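PDB 4BQ2: B-agarase from Saccharophagus degradans, which hydrolyses the beta-1,4-glycosidic bonds of agarose from the chain end, as an exo-acting beta-agarase of glycoside hydrolase family 50. Local coordinates for residues D148-V153 and G656-G661; E223-A228 and D722-P727; F431-W436 and E475-S480; K442-G447 and L511-E516; A530-I535 and N540-K545. One frame throughout, in Å; residues are numbered along the deposited sequence. Where two conformers were deposited one is given.

Contact 1 (D148-V153 and G656-G661); sequences DDRQFV and GAMDHG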
# COMPACT_ATOMS: atom_id res chain seq x y z
N ASP A 148 2.16 13.64 26.43
CA ASP A 148 1.48 12.34 26.59
C ASP A 148 0.45 12.10 25.46
O ASP A 148 -0.03 10.97 25.26
CB ASP A 148 0.78 12.28 27.95
CG ASP A 148 1.72 11.95 29.09
OD1 ASP A 148 2.95 11.85 28.88
OD2 ASP A 148 1.22 11.76 30.22
N ASP A 149 0.12 13.17 24.73
CA ASP A 149 -0.93 13.13 23.70
C ASP A 149 -0.49 12.32 22.48
O ASP A 149 0.72 12.13 22.24
CB ASP A 149 -1.31 14.55 23.27
CG ASP A 149 -1.81 15.39 24.43
OD1 ASP A 149 -2.37 14.83 25.40
OD2 ASP A 149 -1.61 16.63 24.37
N ARG A 150 -1.46 11.85 21.71
CA ARG A 150 -1.17 11.11 20.49
C ARG A 150 -1.46 11.91 19.24
O ARG A 150 -2.54 12.44 19.10
CB ARG A 150 -1.95 9.81 20.47
CG ARG A 150 -1.61 8.90 21.67
CD ARG A 150 -2.18 7.51 21.46
NE ARG A 150 -1.51 6.80 20.36
CZ ARG A 150 -2.08 5.80 19.69
NH1 ARG A 150 -3.32 5.39 20.00
NH2 ARG A 150 -1.41 5.19 18.72
N GLN A 151 -0.51 11.96 18.32
CA GLN A 151 -0.69 12.72 17.08
C GLN A 151 -1.38 11.84 16.04
O GLN A 151 -0.90 10.74 15.75
CB GLN A 151 0.67 13.23 16.55
CG GLN A 151 0.44 14.09 15.31
CD GLN A 151 1.63 14.86 14.79
OE1 GLN A 151 2.79 14.42 14.88
NE2 GLN A 151 1.34 15.97 14.15
N PHE A 152 -2.52 12.29 15.49
CA PHE A 152 -3.15 11.58 14.36
C PHE A 152 -2.08 11.48 13.27
O PHE A 152 -1.30 12.44 13.03
CB PHE A 152 -4.33 12.36 13.78
CG PHE A 152 -5.69 11.96 14.32
CD1 PHE A 152 -6.45 10.97 13.69
CD2 PHE A 152 -6.27 12.65 15.40
CE1 PHE A 152 -7.73 10.62 14.15
CE2 PHE A 152 -7.53 12.31 15.87
CZ PHE A 152 -8.28 11.30 15.24
N VAL A 153 -2.03 10.34 12.60
CA VAL A 153 -0.94 10.10 11.66
C VAL A 153 -1.31 10.64 10.31
O VAL A 153 -2.44 10.45 9.86
CB VAL A 153 -0.69 8.59 11.53
CG1 VAL A 153 0.40 8.25 10.53
CG2 VAL A 153 -0.37 8.00 12.90
N GLY A 656 -0.40 -2.33 10.92
CA GLY A 656 0.77 -1.94 11.73
C GLY A 656 0.40 -1.34 13.07
O GLY A 656 -0.79 -1.12 13.38
N ALA A 657 1.42 -1.06 13.88
CA ALA A 657 1.19 -0.48 15.22
C ALA A 657 2.34 0.49 15.49
O ALA A 657 3.30 0.55 14.72
CB ALA A 657 1.15 -1.59 16.27
N MET A 658 2.24 1.22 16.60
CA MET A 658 3.22 2.27 16.92
C MET A 658 3.98 2.01 18.21
O MET A 658 4.65 2.92 18.75
CB MET A 658 2.51 3.63 16.96
CG MET A 658 1.69 3.91 15.71
SD MET A 658 0.67 5.38 15.80
CE MET A 658 1.96 6.61 15.60
N ASP A 659 3.89 0.77 18.71
CA ASP A 659 4.53 0.37 19.97
C ASP A 659 5.93 -0.29 19.81
O ASP A 659 6.48 -0.83 20.79
CB ASP A 659 3.61 -0.57 20.73
CG ASP A 659 3.35 -1.89 19.97
OD1 ASP A 659 3.67 -2.01 18.76
OD2 ASP A 659 2.82 -2.81 20.61
N HIS A 660 6.50 -0.23 18.61
CA HIS A 660 7.84 -0.74 18.34
C HIS A 660 8.64 0.29 17.58
O HIS A 660 9.49 -0.04 16.72
CB HIS A 660 7.69 -2.05 17.55
CG HIS A 660 8.88 -2.95 17.57
ND1 HIS A 660 9.08 -3.91 18.53
CD2 HIS A 660 9.85 -3.13 16.64
CE1 HIS A 660 10.16 -4.61 18.22
NE2 HIS A 660 10.64 -4.16 17.08
N GLY A 661 8.41 1.57 17.90
CA GLY A 661 9.31 2.60 17.43
C GLY A 661 8.98 3.27 16.11
O GLY A 661 9.63 4.23 15.74
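R150 NH2 is gripped by a salt bridge to D103 OD1, and the same nitrogen also meets the sulfur of M658, with SD 3.6 Å from NH2 and near the guanidinium plane. NH1 is held separately, by the hydroxyl of Y112, so two fixed partners set how the flat group is turned, while the soft, polarisable sulfur simply lies against its rim. The arginine reaches this place through a bend at chi3 (68°), which swings the guanidinium off the line of the extended inner chain. The methionine chain bends likewise near its end, at chi3 (75°), and this carries the terminal methyl over to V153: CE sits 3.8 Å from V153 CG2. These SD and CE contacts belong to one of two deposited conformers and are correspondingly less certain. A long, flexible, unbranched side chain suits such a junction, because it can offer sulfur to a charged edge and a methyl to a branched aliphatic group. Strand 150-155 runs between strands 97-104 and 110-115 of the CBM-like domain, and I102 of strand 97-104 touches R150, V153 and M658 alike. The opposing loop precedes helix 673-688, so the contact joins the beta-rich domain to the catalytic part of the chain.

Contact 2 (E223-A228 and D722-P727); sequences EELHAA and DVTDTP
T724, the residue that L225 packs against, is anchored to the flat carboxylate of D722. Its OG1 donates to D722 OD1 on the syn side, 2.6 Å away and 15° out of the carboxylate plane, whereas the backbone N atoms of T724 and T726 reach the same oxygen from opposite sides of that plane. Three donors on one oxygen leave the turn little freedom. The other oxygen, OD2, bonds to H660 NE2, so both ends of the buried carboxylate are engaged. Against this rigid loop the helix sets a purely apolar group. L225 has CG anti to the backbone N (chi1 -174°), which extends CD1 to 3.5 Å from T724 O and 3.9 Å from T724 CB. Further along the helix, A228 CB comes within 4.4 Å of T726 OG1; a small methyl suits the place where the helix runs closest to the loop. T724 serves two ends, its OG1 given to D722 and its CB set against L225, whereas T726 faces the helix with OG1. Within the loop, D722 to D725 form a type I beta turn, and the bond from T724 N to D722 OD1 makes the aspartate the head of an Asx turn.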
# COMPACT_ATOMS: atom_id res chain seq x y z
N GLU A 223 25.59 -8.21 21.16
CA GLU A 223 25.32 -9.39 21.99
C GLU A 223 23.83 -9.75 21.99
O GLU A 223 23.48 -10.91 21.73
CB GLU A 223 25.80 -9.19 23.43
CG GLU A 223 27.32 -9.26 23.61
CD GLU A 223 28.08 -7.94 23.36
OE1 GLU A 223 27.52 -6.94 22.82
OE2 GLU A 223 29.30 -7.93 23.68
N GLU A 224 22.97 -8.77 22.26
CA GLU A 224 21.51 -8.96 22.27
C GLU A 224 20.99 -9.46 20.90
O GLU A 224 20.09 -10.31 20.84
CB GLU A 224 20.78 -7.65 22.67
CG GLU A 224 20.92 -7.27 24.14
CD GLU A 224 20.12 -6.03 24.58
OE1 GLU A 224 19.40 -5.41 23.74
OE2 GLU A 224 20.22 -5.67 25.80
N LEU A 225 21.57 -8.93 19.83
CA LEU A 225 21.22 -9.35 18.47
C LEU A 225 21.62 -10.80 18.19
O LEU A 225 20.84 -11.55 17.57
CB LEU A 225 21.82 -8.41 17.43
CG LEU A 225 21.47 -8.58 15.95
CD1 LEU A 225 19.98 -8.40 15.70
CD2 LEU A 225 22.27 -7.59 15.09
N HIS A 226 22.81 -11.20 18.62
CA HIS A 226 23.25 -12.59 18.41
C HIS A 226 22.44 -13.55 19.28
O HIS A 226 22.23 -14.70 18.89
CB HIS A 226 24.75 -12.79 18.66
CG HIS A 226 25.62 -12.21 17.59
ND1 HIS A 226 26.96 -12.00 17.77
CD2 HIS A 226 25.32 -11.75 16.35
CE1 HIS A 226 27.47 -11.46 16.67
NE2 HIS A 226 26.49 -11.30 15.80
N ALA A 227 22.01 -13.06 20.44
CA ALA A 227 21.13 -13.81 21.31
C ALA A 227 19.78 -14.08 20.66
O ALA A 227 19.29 -15.20 20.75
CB ALA A 227 20.93 -13.09 22.64
N ALA A 228 19.19 -13.06 20.03
CA ALA A 228 17.88 -13.22 19.33
C ALA A 228 18.03 -14.16 18.15
O ALA A 228 17.16 -15.02 17.94
CB ALA A 228 17.32 -11.87 18.87
N ASP A 722 11.49 -6.84 11.99
CA ASP A 722 11.88 -5.44 12.08
C ASP A 722 13.23 -5.15 11.39
O ASP A 722 13.77 -6.01 10.67
CB ASP A 722 11.80 -5.00 13.56
CG ASP A 722 12.95 -5.51 14.41
OD1 ASP A 722 13.88 -6.22 13.91
OD2 ASP A 722 12.93 -5.15 15.63
N VAL A 723 13.78 -3.94 11.56
CA VAL A 723 15.02 -3.53 10.87
C VAL A 723 16.24 -4.38 11.28
O VAL A 723 17.23 -4.46 10.54
CB VAL A 723 15.29 -2.01 11.07
CG1 VAL A 723 15.66 -1.74 12.51
CG2 VAL A 723 16.37 -1.49 10.12
N THR A 724 16.18 -5.01 12.46
CA THR A 724 17.25 -5.89 12.93
C THR A 724 17.09 -7.35 12.47
O THR A 724 17.85 -8.26 12.92
CB THR A 724 17.37 -5.85 14.46
OG1 THR A 724 16.25 -6.50 15.04
CG2 THR A 724 17.42 -4.40 14.96
N ASP A 725 16.10 -7.58 11.59
CA ASP A 725 15.76 -8.94 11.11
C ASP A 725 15.21 -9.82 12.24
O ASP A 725 15.42 -11.03 12.27
CB ASP A 725 16.96 -9.60 10.43
CG ASP A 725 16.60 -10.87 9.73
OD1 ASP A 725 15.55 -10.90 9.02
OD2 ASP A 725 17.37 -11.84 9.91
N THR A 726 14.54 -9.20 13.21
CA THR A 726 13.95 -9.96 14.32
C THR A 726 12.46 -10.07 14.10
O THR A 726 11.79 -9.05 13.93
CB THR A 726 14.21 -9.29 15.70
OG1 THR A 726 15.63 -9.16 15.89
CG2 THR A 726 13.65 -10.14 16.86
N PRO A 727 11.93 -11.30 14.15
CA PRO A 727 10.49 -11.45 13.88
C PRO A 727 9.63 -10.81 14.95
O PRO A 727 9.98 -10.88 16.13
CB PRO A 727 10.29 -12.95 13.95
CG PRO A 727 11.61 -13.50 13.49
CD PRO A 727 12.61 -12.60 14.17

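Contact 3 (F431-W436 and E475-S480); sequences FFANGW and EEIKNS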
# COMPACT_ATOMS: atom_id res chain seq x y z
N PHE A 431 6.72 -20.06 -5.27
CA PHE A 431 6.88 -18.59 -5.29
C PHE A 431 6.02 -17.98 -6.39
O PHE A 431 5.62 -18.67 -7.33
CB PHE A 431 8.34 -18.20 -5.56
CG PHE A 431 8.86 -18.68 -6.89
CD1 PHE A 431 9.32 -20.00 -7.05
CD2 PHE A 431 8.89 -17.81 -7.99
CE1 PHE A 431 9.80 -20.44 -8.30
CE2 PHE A 431 9.36 -18.24 -9.22
CZ PHE A 431 9.83 -19.54 -9.37
N PHE A 432 5.76 -16.68 -6.27
CA PHE A 432 5.06 -15.91 -7.31
C PHE A 432 6.09 -15.09 -8.02
O PHE A 432 6.97 -14.53 -7.37
CB PHE A 432 3.98 -15.02 -6.70
CG PHE A 432 2.80 -15.80 -6.22
CD1 PHE A 432 2.90 -16.66 -5.13
CD2 PHE A 432 1.59 -15.72 -6.91
CE1 PHE A 432 1.81 -17.42 -4.69
CE2 PHE A 432 0.48 -16.46 -6.48
CZ PHE A 432 0.59 -17.31 -5.36
N ALA A 433 5.99 -15.03 -9.35
CA ALA A 433 6.94 -14.27 -10.16
C ALA A 433 6.30 -12.95 -10.54
O ALA A 433 5.11 -12.81 -10.41
CB ALA A 433 7.30 -15.03 -11.42
N ASN A 434 7.10 -12.02 -11.06
CA ASN A 434 6.58 -10.73 -11.52
C ASN A 434 7.44 -10.09 -12.56
O ASN A 434 8.66 -10.35 -12.66
CB ASN A 434 6.49 -9.74 -10.35
CG ASN A 434 7.87 -9.23 -9.89
OD1 ASN A 434 8.59 -9.87 -9.08
ND2 ASN A 434 8.24 -8.09 -10.42
N GLY A 435 6.81 -9.19 -13.31
CA GLY A 435 7.53 -8.30 -14.19
C GLY A 435 6.77 -7.00 -14.29
O GLY A 435 5.59 -6.91 -13.86
N TRP A 436 7.45 -5.99 -14.82
CA TRP A 436 6.85 -4.68 -15.06
C TRP A 436 7.05 -4.36 -16.53
O TRP A 436 8.16 -4.50 -17.05
CB TRP A 436 7.62 -3.60 -14.30
CG TRP A 436 7.77 -3.68 -12.83
CD1 TRP A 436 8.82 -4.23 -12.15
CD2 TRP A 436 6.91 -3.09 -11.84
NE1 TRP A 436 8.66 -4.04 -10.80
CE2 TRP A 436 7.50 -3.32 -10.58
CE3 TRP A 436 5.72 -2.37 -11.90
CZ2 TRP A 436 6.91 -2.90 -9.36
CZ3 TRP A 436 5.11 -1.92 -10.69
CH2 TRP A 436 5.70 -2.21 -9.44
N GLU A 475 12.92 -16.42 -18.54
CA GLU A 475 14.33 -16.76 -18.33
C GLU A 475 14.66 -16.98 -16.83
O GLU A 475 15.45 -17.88 -16.47
CB GLU A 475 15.18 -15.63 -18.90
CG GLU A 475 16.66 -15.87 -18.87
CD GLU A 475 17.36 -14.75 -19.61
OE1 GLU A 475 17.17 -13.59 -19.23
OE2 GLU A 475 18.02 -15.05 -20.61
N GLU A 476 14.03 -16.17 -15.97
CA GLU A 476 14.16 -16.31 -14.53
C GLU A 476 13.53 -17.56 -13.91
O GLU A 476 14.13 -18.15 -13.02
CB GLU A 476 13.54 -15.10 -13.79
CG GLU A 476 14.20 -13.78 -14.13
CD GLU A 476 13.63 -12.61 -13.37
OE1 GLU A 476 12.41 -12.43 -13.31
OE2 GLU A 476 14.44 -11.82 -12.85
N ILE A 477 12.32 -17.86 -14.40
CA ILE A 477 11.39 -18.90 -13.93
C ILE A 477 11.83 -20.29 -14.33
O ILE A 477 11.59 -21.28 -13.62
CB ILE A 477 10.02 -18.65 -14.60
CG1 ILE A 477 9.37 -17.40 -14.01
CG2 ILE A 477 9.10 -19.85 -14.49
CD1 ILE A 477 9.40 -17.35 -12.51
N LYS A 478 12.47 -20.35 -15.49
CA LYS A 478 12.93 -21.64 -16.13
C LYS A 478 11.83 -22.69 -16.19
O LYS A 478 12.06 -23.89 -15.89
CB LYS A 478 14.17 -22.19 -15.44
CG LYS A 478 15.37 -21.24 -15.39
CD LYS A 478 16.57 -21.93 -14.75
CE LYS A 478 17.75 -20.97 -14.58
NZ LYS A 478 18.61 -21.10 -15.79
N ASN A 479 10.62 -22.22 -16.52
CA ASN A 479 9.43 -23.07 -16.60
C ASN A 479 9.24 -23.94 -15.34
O ASN A 479 8.70 -25.05 -15.42
CB ASN A 479 9.53 -23.94 -17.88
CG ASN A 479 8.23 -24.62 -18.23
OD1 ASN A 479 7.14 -24.04 -18.09
ND2 ASN A 479 8.33 -25.86 -18.75
N SER A 480 9.67 -23.45 -14.17
CA SER A 480 9.63 -24.27 -12.92
C SER A 480 8.20 -24.52 -12.46
O SER A 480 7.40 -23.59 -12.41
CB SER A 480 10.37 -23.56 -11.76
OG SER A 480 10.31 -24.36 -10.58
O HOH W 1 10.34 -12.42 -11.85
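A433 and F431 of strand 431-435 pack on I477 in the last turn of helix 460-477, within a beta-alpha-beta crossover: the chain leaves this strand, passes through the helix, and returns as the parallel neighbour 483-488. The arrangement is consistent with the (beta/alpha)8 barrel expected for this family of glycoside hydrolases, with the helix laid on the outer side of the strands. The apolar contacts converge on one methyl. I477 CD1 lies 3.4 Å from F431 CE2, in the plane of the ring and at its edge, and reaches A433 CB as well. This second approach, 3.3 Å between I477 CD1 and A433 CB, is unusually tight, but I477 was deposited in two conformers, so the closeness of both approaches is doubtful. Alanine suits the strand position because its single methyl lets the isoleucine come right down on the strand, and C483 of strand 483-488 also touches F431, A433 and I477. F431 is also stacked on Y424. The backbone closes the helix: K478 takes positive phi (49°), and S480 N bonds back to I477 O at 2.9 Å. S480 O accepts a hydrogen bond from H597 NE2. The polar link is indirect and runs through one water. A carbonyl oxygen and a carboxylate oxygen, both acceptors, are bridged by this water, which donates to each, reaching N434 O at 2.8 Å and E476 OE1 at a short 2.5 Å.

Contact 4 (K442-G447 and L511-E516); sequences KTVSSG and LGRPSE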
# COMPACT_ATOMS: atom_id res chain seq x y z
N LYS A 442 4.44 4.99 -26.30
CA LYS A 442 3.59 6.17 -26.10
C LYS A 442 2.73 5.95 -24.86
O LYS A 442 2.52 4.80 -24.45
CB LYS A 442 2.72 6.39 -27.33
CG LYS A 442 3.47 6.95 -28.55
CD LYS A 442 2.57 6.82 -29.77
CE LYS A 442 3.29 7.00 -31.10
NZ LYS A 442 3.77 8.39 -31.30
N THR A 443 2.26 7.05 -24.27
CA THR A 443 1.45 7.04 -23.03
C THR A 443 0.04 7.65 -23.19
O THR A 443 -0.25 8.36 -24.17
CB THR A 443 2.18 7.75 -21.84
OG1 THR A 443 2.39 9.14 -22.14
CG2 THR A 443 3.54 7.05 -21.56
N VAL A 444 -0.83 7.37 -22.22
CA VAL A 444 -2.11 8.08 -22.04
C VAL A 444 -2.19 8.44 -20.55
O VAL A 444 -1.29 8.07 -19.76
CB VAL A 444 -3.32 7.19 -22.47
CG1 VAL A 444 -3.24 6.82 -23.95
CG2 VAL A 444 -3.39 5.93 -21.62
N SER A 445 -3.22 9.18 -20.15
CA SER A 445 -3.32 9.65 -18.77
C SER A 445 -4.76 9.54 -18.28
O SER A 445 -5.69 9.68 -19.08
CB SER A 445 -2.86 11.11 -18.66
OG SER A 445 -3.13 11.61 -17.35
N SER A 446 -4.90 9.23 -16.99
CA SER A 446 -6.16 9.18 -16.28
C SER A 446 -6.51 10.58 -15.79
O SER A 446 -7.58 10.78 -15.24
CB SER A 446 -6.03 8.25 -15.06
OG SER A 446 -5.22 8.86 -14.04
N GLY A 447 -5.58 11.52 -15.95
CA GLY A 447 -5.71 12.86 -15.35
C GLY A 447 -5.31 12.90 -13.88
O GLY A 447 -5.32 13.96 -13.25
N LEU A 511 -9.88 11.55 -25.12
CA LEU A 511 -10.81 12.18 -26.07
C LEU A 511 -10.42 13.63 -26.29
O LEU A 511 -10.64 14.18 -27.38
CB LEU A 511 -12.26 12.08 -25.58
CG LEU A 511 -12.90 10.72 -25.80
CD1 LEU A 511 -14.24 10.65 -25.09
CD2 LEU A 511 -13.05 10.41 -27.29
N GLY A 512 -9.81 14.24 -25.27
CA GLY A 512 -9.27 15.60 -25.35
C GLY A 512 -8.10 15.76 -26.30
O GLY A 512 -7.78 16.88 -26.70
N ARG A 513 -7.48 14.65 -26.70
CA ARG A 513 -6.29 14.68 -27.56
C ARG A 513 -6.62 14.39 -29.04
O ARG A 513 -7.61 13.71 -29.35
CB ARG A 513 -5.23 13.66 -27.07
CG ARG A 513 -4.76 13.88 -25.64
CD ARG A 513 -3.93 12.68 -25.13
NE ARG A 513 -2.63 12.52 -25.80
CZ ARG A 513 -1.79 11.49 -25.58
NH1 ARG A 513 -2.12 10.54 -24.71
NH2 ARG A 513 -0.61 11.43 -26.21
N PRO A 514 -5.79 14.91 -29.96
CA PRO A 514 -5.85 14.56 -31.38
C PRO A 514 -5.57 13.07 -31.64
O PRO A 514 -4.76 12.46 -30.93
CB PRO A 514 -4.72 15.40 -32.00
CG PRO A 514 -3.80 15.71 -30.86
CD PRO A 514 -4.68 15.84 -29.66
N SER A 515 -6.22 12.50 -32.66
CA SER A 515 -5.96 11.12 -33.06
C SER A 515 -4.57 10.89 -33.64
O SER A 515 -3.96 9.83 -33.42
CB SER A 515 -7.01 10.64 -34.07
OG SER A 515 -8.32 10.67 -33.51
N GLU A 516 -4.07 11.86 -34.42
CA GLU A 516 -2.75 11.74 -35.04
C GLU A 516 -1.65 11.51 -34.01
O GLU A 516 -1.49 12.30 -33.08
CB GLU A 516 -2.41 12.97 -35.90
CG GLU A 516 -1.01 12.94 -36.52
CD GLU A 516 -0.69 14.18 -37.36
OE1 GLU A 516 -1.55 15.08 -37.47
OE2 GLU A 516 0.44 14.27 -37.91
O HOH W 2 -4.47 10.25 -22.76
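R513 stretches its inner chain away from the backbone with chi2 extended, then turns sharply at chi3 (68°), and this bend presents the edge of its guanidinium to the backbone of T443 and V444. There NH1 donates to T443 O over 2.9 Å, almost perfectly straight at 177°. The oxygen lies essentially in the guanidinium plane, as a strong arginine bond to a carbonyl prefers, and the donor comes at a C=O angle of 136°, tilted a little from the carbonyl plane. NH1 has a second partner: a water 3.1 Å away, which also accepts from S445 N at 3.1 Å. The arginine thus spans the end of the strand and the residue just past it, binding one carbonyl directly and one amide through solvent. Between the two lies V444, whose CA is 3.6 Å from NH1. Its CG1 stands 4.0 Å from the same nitrogen, and its side chain runs roughly at right angles to the arginine. A valine fits here, since its branched carbons are also packed against T520 and Y578 of helices 519-532 and 565-593. Arginine suits the loop because its long chain carries a flat donor to the other backbone, where even the nearest CA atoms, those of V444 and R513, are 9.6 Å apart. Beyond the strand, S445 OG accepts from G447 N at 2.8 Å, an ST turn that bends the chain away. In what is probably a (beta/alpha)8 barrel, the two segments belong to the excursions following strands 431-435 and 483-488, so this arginine-to-carbonyl bond ties together two neighbouring beta-to-alpha connections.

Contact 5 (A530-I535 and N540-K545); sequences AKYKTI and NAWGLK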
# COMPACT_ATOMS: atom_id res chain seq x y z
N ALA A 530 -18.04 3.83 -35.43
CA ALA A 530 -18.87 2.66 -35.67
C ALA A 530 -20.19 2.81 -34.92
O ALA A 530 -21.22 2.38 -35.43
CB ALA A 530 -18.16 1.37 -35.29
N LYS A 531 -20.17 3.43 -33.73
CA LYS A 531 -21.38 3.56 -32.92
C LYS A 531 -22.37 4.56 -33.55
O LYS A 531 -23.54 4.23 -33.73
CB LYS A 531 -21.04 3.99 -31.47
CG LYS A 531 -22.24 4.25 -30.58
CD LYS A 531 -21.88 4.28 -29.10
CE LYS A 531 -23.11 4.60 -28.25
NZ LYS A 531 -22.81 4.84 -26.80
N TYR A 532 -21.89 5.75 -33.90
CA TYR A 532 -22.74 6.91 -34.24
C TYR A 532 -22.90 7.12 -35.74
O TYR A 532 -23.88 7.72 -36.18
CB TYR A 532 -22.18 8.20 -33.63
CG TYR A 532 -22.41 8.29 -32.14
CD1 TYR A 532 -23.70 8.51 -31.62
CD2 TYR A 532 -21.35 8.14 -31.24
CE1 TYR A 532 -23.92 8.57 -30.25
CE2 TYR A 532 -21.56 8.20 -29.87
CZ TYR A 532 -22.85 8.42 -29.38
OH TYR A 532 -23.05 8.47 -28.04
N LYS A 533 -21.91 6.62 -36.50
CA LYS A 533 -21.82 6.72 -37.98
C LYS A 533 -21.52 8.15 -38.45
O LYS A 533 -20.51 8.40 -39.10
CB LYS A 533 -23.04 6.12 -38.73
CG LYS A 533 -23.69 4.89 -38.11
CD LYS A 533 -22.85 3.62 -38.18
CE LYS A 533 -23.56 2.48 -37.49
NZ LYS A 533 -22.77 1.22 -37.61
N THR A 534 -22.38 9.09 -38.06
CA THR A 534 -22.28 10.46 -38.54
C THR A 534 -21.91 11.35 -37.38
O THR A 534 -22.31 11.09 -36.23
CB THR A 534 -23.65 10.96 -39.08
OG1 THR A 534 -24.59 11.01 -38.01
CG2 THR A 534 -24.20 10.02 -40.16
N ILE A 535 -21.16 12.41 -37.67
CA ILE A 535 -20.84 13.40 -36.65
C ILE A 535 -22.13 14.03 -36.10
O ILE A 535 -22.13 14.55 -34.99
CB ILE A 535 -19.84 14.48 -37.16
CG1 ILE A 535 -19.21 15.30 -36.01
CG2 ILE A 535 -20.50 15.43 -38.14
CD1 ILE A 535 -18.37 14.49 -35.02
N ASN A 540 -25.43 15.33 -31.35
CA ASN A 540 -26.65 15.32 -30.57
C ASN A 540 -26.50 14.52 -29.29
O ASN A 540 -27.11 14.84 -28.30
CB ASN A 540 -27.84 14.81 -31.38
CG ASN A 540 -28.53 15.91 -32.17
OD1 ASN A 540 -28.65 17.06 -31.71
ND2 ASN A 540 -29.00 15.56 -33.36
N ALA A 541 -25.69 13.46 -29.33
CA ALA A 541 -25.45 12.67 -28.12
C ALA A 541 -24.65 13.47 -27.08
O ALA A 541 -24.96 13.43 -25.88
CB ALA A 541 -24.79 11.34 -28.44
N TRP A 542 -23.69 14.26 -27.55
CA TRP A 542 -22.79 14.97 -26.65
C TRP A 542 -23.19 16.41 -26.43
O TRP A 542 -22.54 17.12 -25.66
CB TRP A 542 -21.35 14.91 -27.16
CG TRP A 542 -20.74 13.53 -27.06
CD1 TRP A 542 -21.38 12.35 -26.84
CD2 TRP A 542 -19.35 13.20 -27.24
NE1 TRP A 542 -20.48 11.31 -26.83
CE2 TRP A 542 -19.23 11.81 -27.07
CE3 TRP A 542 -18.20 13.96 -27.51
CZ2 TRP A 542 -17.99 11.14 -27.18
CZ3 TRP A 542 -16.97 13.30 -27.62
CH2 TRP A 542 -16.88 11.91 -27.45
N GLY A 543 -24.26 16.82 -27.11
CA GLY A 543 -24.72 18.20 -27.08
C GLY A 543 -23.71 19.15 -27.70
O GLY A 543 -23.56 20.28 -27.25
N LEU A 544 -23.01 18.71 -28.74
CA LEU A 544 -21.95 19.53 -29.36
C LEU A 544 -22.31 19.98 -30.78
O LEU A 544 -23.36 19.61 -31.31
CB LEU A 544 -20.62 18.75 -29.39
CG LEU A 544 -19.88 18.38 -28.09
CD1 LEU A 544 -18.64 17.57 -28.41
CD2 LEU A 544 -19.50 19.62 -27.30
N LYS A 545 -21.43 20.75 -31.41
CA LYS A 545 -21.66 21.27 -32.76
C LYS A 545 -20.41 21.13 -33.61
O LYS A 545 -20.04 22.06 -34.34
CB LYS A 545 -22.06 22.74 -32.71
CG LYS A 545 -23.36 23.04 -31.97
CD LYS A 545 -23.58 24.54 -31.92
CE LYS A 545 -22.34 25.27 -31.41
NZ LYS A 545 -22.06 26.55 -32.13
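Y532 and A541 meet across two consecutive helices joined by a tight turn, in which helix 519-532 ends, the chain turns at K533 and T534, and helix 535-542 sets off at once in a new direction. The tight side is carried by the outer end of the tyrosine ring. A541 CB lies 3.4 Å from Y532 CE1 and equally 3.4 Å from Y532 OH, approaching the ring obliquely. Alanine suits this place because its single methyl lets the two helices come close. Next to it, W542 NE1 stands 4.0 Å from the hydroxyl, the indole and phenol side chains crossing at about a right angle. The two polar atoms do not serve each other: Y532 OH and W542 NE1 both bond to D570 OD2 of helix 565-593, so one carboxylate oxygen draws together the ends of both aromatic groups, while OD1 takes a salt bridge from K531. This shared oxygen anchors the far end of both side chains. One face of the tyrosine ring is approached by K531 CG, 4.0 Å above the plane and toward the rim. The bend itself, K533 and T534, is exposed. K533 adopts positive phi (71°) as the first residue beyond the helix, and T534 N bonds back to Y532 O. T534 is the N-cap of the next helix, its OG1 accepting from A537 N, as a threonine hydroxyl can do without a long side chain. Out here the lysine chain curls over the helix end, and K533 NZ reaches A530 O at 2.9 Å in the carbonyl plane.

The five contacts fall into two groups with contact 3 apart. Contacts 1 and 2, centres about 22 Å apart, cross along the chain and touch where H660 bonds to D722; their loops, each closing about 500 residues, enclose the other three. Contacts 4 and 5, centres about 20 Å apart, lie in series and touch through L511 and W542, sharing helices 519-532 and 565-593; their centres are about 51 and 67 Å from that of contact 2. Contact 3, in the barrel wall, alternates with contact 4, because 442-447 comes between 431-436 and 475-480, and 511-516 after both. Domain junction, barrel wall and helical excursion are each held by their own contacts, some far-reaching in sequence.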